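Local coordinates for Two-component response regulator, LuxR family (Aurantimonas sp., PDB 3CZ5), which probably acts as a phosphorylation-controlled, DNA-binding transcription regulator of a two-component system, of which this construct holds the receiver domain, at residues G20-A32 / K108-E120. Residues are numbered along the deposited sequence; the frame is centred on the assembly and turned at random.
Sequences GYRRLIERRPGYA and KSSDPAELVQAIE. With PO4 (phosphate ion), chain E.
I25 of helix 15-25 meets V116 of helix 114-122 where the two backbones come nearest, their CA atoms 6.0 Å apart. The segment axes, 10.3 Å apart, cross at -60°; these are the first and fifth helices of the CheY-like receiver fold, packed on one face of the parallel sheet. With CG1 anti to the carbonyl carbon (chi1 -53°), the I25 side chain bends round until CD1 lies 3.6 Å from I119 CD1, which CG2 also touches, the two side chains set roughly perpendicular. L115 CD2 reaches both CG1 and CD1 of I25, while V116 CG2 lies against the I25 backbone. Beyond the turn, the Y31 ring lies alongside I119, the two side chains running opposite ways, with CE2 against I119 CG2. R28 folds back over this ring: its CG sits above the ring centre, and its guanidinium has Y31 CE1 over one face. The guanidinium edge is turned to E120, and NE donates a nearly straight bond of 2.7 Å to E120 OE1 (165° at the hydrogen), with the guanidinium and carboxylate planes almost perpendicular. NH1 binds P29 O at 2.8 Å and NH2 binds S4 OG, so three nitrogens fix the group's rotation. At the other end, Y21 CE2 packs 3.6 Å from K108 CE. K108 NZ donates at 2.7 Å to O2 of a phosphate ion, probably from the crystallisation liquor, and pairs with D58, the predicted phosphorylation site. The contact thus joins an apolar helix-helix seam, closed at one end by a salt bridge, to the lysine beside D58, whose positive charge would probably stabilise a phosphoryl group there.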
# COMPACT_ATOMS: atom_id res chain seq x y z
N GLY A 20 5.59 -8.54 -11.50
CA GLY A 20 4.35 -9.14 -11.74
C GLY A 20 3.24 -8.21 -11.30
O GLY A 20 2.21 -8.06 -11.97
N TYR A 21 3.41 -7.56 -10.17
CA TYR A 21 2.36 -6.67 -9.73
C TYR A 21 2.34 -5.41 -10.53
O TYR A 21 1.27 -4.83 -10.76
CB TYR A 21 2.50 -6.32 -8.28
CG TYR A 21 2.14 -7.45 -7.37
CD1 TYR A 21 0.98 -8.08 -7.55
CD2 TYR A 21 2.97 -7.84 -6.34
CE1 TYR A 21 0.59 -9.08 -6.76
CE2 TYR A 21 2.60 -8.87 -5.49
CZ TYR A 21 1.37 -9.50 -5.74
OH TYR A 21 0.89 -10.57 -5.01
N ARG A 22 3.50 -4.93 -10.98
CA ARG A 22 3.40 -3.80 -11.89
C ARG A 22 2.50 -4.12 -13.09
O ARG A 22 1.60 -3.36 -13.49
CB ARG A 22 4.76 -3.41 -12.42
CG ARG A 22 4.65 -2.53 -13.65
CD ARG A 22 6.06 -2.16 -14.03
NE ARG A 22 6.68 -3.15 -14.94
CZ ARG A 22 6.11 -3.52 -16.08
NH1 ARG A 22 4.98 -2.98 -16.44
NH2 ARG A 22 6.70 -4.39 -16.88
N ARG A 23 2.74 -5.27 -13.69
CA ARG A 23 2.00 -5.60 -14.89
C ARG A 23 0.53 -5.80 -14.56
O ARG A 23 -0.32 -5.57 -15.39
CB ARG A 23 2.63 -6.77 -15.62
CG ARG A 23 4.11 -6.48 -15.90
CD ARG A 23 4.91 -7.71 -16.39
NE ARG A 23 4.44 -8.19 -17.70
CZ ARG A 23 4.57 -9.46 -18.11
NH1 ARG A 23 5.18 -10.36 -17.31
NH2 ARG A 23 4.12 -9.82 -19.32
N LEU A 24 0.24 -6.19 -13.34
CA LEU A 24 -1.16 -6.32 -12.98
C LEU A 24 -1.77 -4.95 -12.85
O LEU A 24 -2.79 -4.67 -13.42
CB LEU A 24 -1.35 -7.02 -11.64
CG LEU A 24 -2.74 -7.58 -11.39
CD1 LEU A 24 -3.14 -8.46 -12.53
CD2 LEU A 24 -2.73 -8.38 -10.15
N ILE A 25 -1.12 -4.08 -12.11
CA ILE A 25 -1.67 -2.77 -11.93
C ILE A 25 -1.88 -2.05 -13.25
O ILE A 25 -2.83 -1.22 -13.38
CB ILE A 25 -0.77 -1.91 -11.07
CG1 ILE A 25 -0.46 -2.62 -9.76
CG2 ILE A 25 -1.49 -0.66 -10.70
CD1 ILE A 25 -0.06 -1.74 -8.67
N GLU A 26 -1.03 -2.34 -14.23
CA GLU A 26 -1.10 -1.52 -15.44
C GLU A 26 -2.08 -2.03 -16.45
O GLU A 26 -2.23 -1.45 -17.50
CB GLU A 26 0.25 -1.30 -16.06
CG GLU A 26 1.08 -0.35 -15.30
CD GLU A 26 2.38 -0.14 -16.01
OE1 GLU A 26 2.47 -0.74 -17.10
OE2 GLU A 26 3.27 0.63 -15.51
N ARG A 27 -2.78 -3.09 -16.13
CA ARG A 27 -3.82 -3.56 -17.04
C ARG A 27 -5.05 -2.67 -16.84
O ARG A 27 -5.95 -2.64 -17.70
CB ARG A 27 -4.14 -5.04 -16.86
CG ARG A 27 -2.85 -5.92 -16.75
CD ARG A 27 -3.12 -7.44 -16.78
NE ARG A 27 -2.03 -8.24 -17.36
CZ ARG A 27 -1.18 -9.02 -16.67
NH1 ARG A 27 -1.29 -9.10 -15.33
NH2 ARG A 27 -0.23 -9.73 -17.29
N ARG A 28 -5.08 -1.94 -15.73
CA ARG A 28 -6.14 -0.98 -15.53
C ARG A 28 -5.61 0.27 -16.21
O ARG A 28 -4.66 0.85 -15.73
CB ARG A 28 -6.41 -0.81 -14.04
CG ARG A 28 -6.75 0.56 -13.49
CD ARG A 28 -7.76 1.41 -14.30
NE ARG A 28 -8.68 2.24 -13.50
CZ ARG A 28 -8.83 3.56 -13.66
NH1 ARG A 28 -8.10 4.22 -14.57
NH2 ARG A 28 -9.70 4.21 -12.89
N PRO A 29 -6.21 0.64 -17.36
CA PRO A 29 -5.54 1.63 -18.20
C PRO A 29 -5.71 2.94 -17.50
O PRO A 29 -6.57 3.04 -16.63
CB PRO A 29 -6.29 1.53 -19.55
CG PRO A 29 -7.60 1.10 -19.22
CD PRO A 29 -7.55 0.30 -17.91
N GLY A 30 -4.87 3.92 -17.83
CA GLY A 30 -4.67 5.09 -16.97
C GLY A 30 -3.65 4.95 -15.82
O GLY A 30 -2.99 5.91 -15.45
N TYR A 31 -3.48 3.78 -15.25
CA TYR A 31 -2.56 3.61 -14.15
C TYR A 31 -1.05 3.42 -14.54
O TYR A 31 -0.69 2.42 -15.11
CB TYR A 31 -3.04 2.41 -13.33
CG TYR A 31 -4.29 2.73 -12.49
CD1 TYR A 31 -5.12 3.84 -12.80
CD2 TYR A 31 -4.65 1.91 -11.41
CE1 TYR A 31 -6.28 4.13 -11.99
CE2 TYR A 31 -5.75 2.20 -10.62
CZ TYR A 31 -6.59 3.29 -10.91
OH TYR A 31 -7.68 3.51 -10.10
N ALA A 32 -0.15 4.34 -14.19
CA ALA A 32 1.23 4.05 -14.51
C ALA A 32 2.18 3.87 -13.33
O ALA A 32 2.29 4.68 -12.44
CB ALA A 32 1.79 5.02 -15.52
N LYS A 108 -1.96 -10.05 0.20
CA LYS A 108 -1.46 -10.59 -1.02
C LYS A 108 -2.09 -11.92 -1.42
O LYS A 108 -1.98 -12.31 -2.57
CB LYS A 108 0.04 -10.73 -0.92
CG LYS A 108 0.74 -9.44 -1.23
CD LYS A 108 2.25 -9.54 -1.21
CE LYS A 108 2.77 -8.32 -1.90
NZ LYS A 108 3.99 -7.93 -1.26
N SER A 109 -2.75 -12.61 -0.50
CA SER A 109 -3.47 -13.79 -0.90
C SER A 109 -4.94 -13.51 -1.00
O SER A 109 -5.73 -14.45 -0.90
CB SER A 109 -3.25 -14.93 0.08
OG SER A 109 -3.23 -14.43 1.43
N SER A 110 -5.32 -12.25 -1.17
CA SER A 110 -6.73 -11.98 -1.40
C SER A 110 -6.96 -12.19 -2.86
O SER A 110 -6.03 -12.53 -3.58
CB SER A 110 -7.12 -10.56 -0.99
OG SER A 110 -6.79 -10.26 0.38
N ASP A 111 -8.17 -12.02 -3.37
CA ASP A 111 -8.27 -12.25 -4.79
C ASP A 111 -7.37 -11.22 -5.49
O ASP A 111 -7.44 -10.05 -5.20
CB ASP A 111 -9.70 -12.17 -5.29
CG ASP A 111 -9.79 -12.50 -6.79
OD1 ASP A 111 -10.49 -13.49 -7.12
OD2 ASP A 111 -9.12 -11.79 -7.62
N PRO A 112 -6.51 -11.64 -6.43
CA PRO A 112 -5.71 -10.63 -7.14
C PRO A 112 -6.37 -9.24 -7.40
O PRO A 112 -5.69 -8.21 -7.15
CB PRO A 112 -5.35 -11.35 -8.45
CG PRO A 112 -5.63 -12.85 -8.19
CD PRO A 112 -6.02 -12.99 -6.75
N ALA A 113 -7.63 -9.23 -7.90
CA ALA A 113 -8.41 -8.01 -8.23
C ALA A 113 -8.28 -6.96 -7.13
O ALA A 113 -8.21 -5.75 -7.41
CB ALA A 113 -9.84 -8.31 -8.43
N GLU A 114 -8.20 -7.43 -5.90
CA GLU A 114 -8.16 -6.58 -4.72
C GLU A 114 -7.25 -5.35 -4.84
O GLU A 114 -7.61 -4.16 -4.50
CB GLU A 114 -7.71 -7.42 -3.55
CG GLU A 114 -8.84 -8.21 -3.04
CD GLU A 114 -9.97 -7.32 -2.55
OE1 GLU A 114 -9.74 -6.06 -2.35
OE2 GLU A 114 -11.06 -7.91 -2.34
N LEU A 115 -6.05 -5.66 -5.31
CA LEU A 115 -5.04 -4.70 -5.44
C LEU A 115 -5.60 -3.51 -6.24
O LEU A 115 -5.66 -2.37 -5.74
CB LEU A 115 -3.86 -5.37 -6.13
CG LEU A 115 -2.79 -4.34 -6.28
CD1 LEU A 115 -2.66 -3.56 -4.94
CD2 LEU A 115 -1.49 -4.94 -6.68
N VAL A 116 -6.07 -3.74 -7.47
CA VAL A 116 -6.43 -2.59 -8.25
C VAL A 116 -7.64 -1.90 -7.66
O VAL A 116 -7.61 -0.72 -7.40
CB VAL A 116 -6.67 -2.92 -9.65
CG1 VAL A 116 -7.61 -1.87 -10.25
CG2 VAL A 116 -5.35 -2.96 -10.37
N GLN A 117 -8.69 -2.64 -7.37
CA GLN A 117 -9.80 -2.06 -6.59
C GLN A 117 -9.37 -1.14 -5.43
O GLN A 117 -9.78 0.04 -5.37
CB GLN A 117 -10.66 -3.16 -5.99
CG GLN A 117 -11.14 -4.17 -6.93
CD GLN A 117 -12.39 -3.68 -7.48
OE1 GLN A 117 -13.10 -2.90 -6.83
NE2 GLN A 117 -12.71 -4.10 -8.72
N ALA A 118 -8.60 -1.69 -4.49
CA ALA A 118 -8.05 -0.86 -3.41
C ALA A 118 -7.42 0.42 -3.97
O ALA A 118 -7.86 1.53 -3.70
CB ALA A 118 -7.02 -1.63 -2.67
N ILE A 119 -6.37 0.29 -4.76
CA ILE A 119 -5.84 1.49 -5.40
C ILE A 119 -6.96 2.46 -5.94
O ILE A 119 -6.90 3.69 -5.72
CB ILE A 119 -4.97 1.08 -6.57
CG1 ILE A 119 -3.71 0.42 -6.08
CG2 ILE A 119 -4.63 2.25 -7.49
CD1 ILE A 119 -2.94 -0.23 -7.23
N GLU A 120 -7.94 1.89 -6.65
CA GLU A 120 -9.05 2.61 -7.23
C GLU A 120 -9.81 3.40 -6.17
O GLU A 120 -10.05 4.61 -6.33
CB GLU A 120 -10.05 1.66 -7.89
CG GLU A 120 -9.43 0.77 -8.94
CD GLU A 120 -10.30 0.61 -10.21
OE1 GLU A 120 -9.84 1.08 -11.30
OE2 GLU A 120 -11.44 0.03 -10.10
P PO4 E . 5.30 -8.55 2.65
O1 PO4 E . 5.20 -9.83 3.39
O2 PO4 E . 4.77 -8.54 1.23
O3 PO4 E . 4.69 -7.43 3.44
O4 PO4 E . 6.80 -8.45 2.77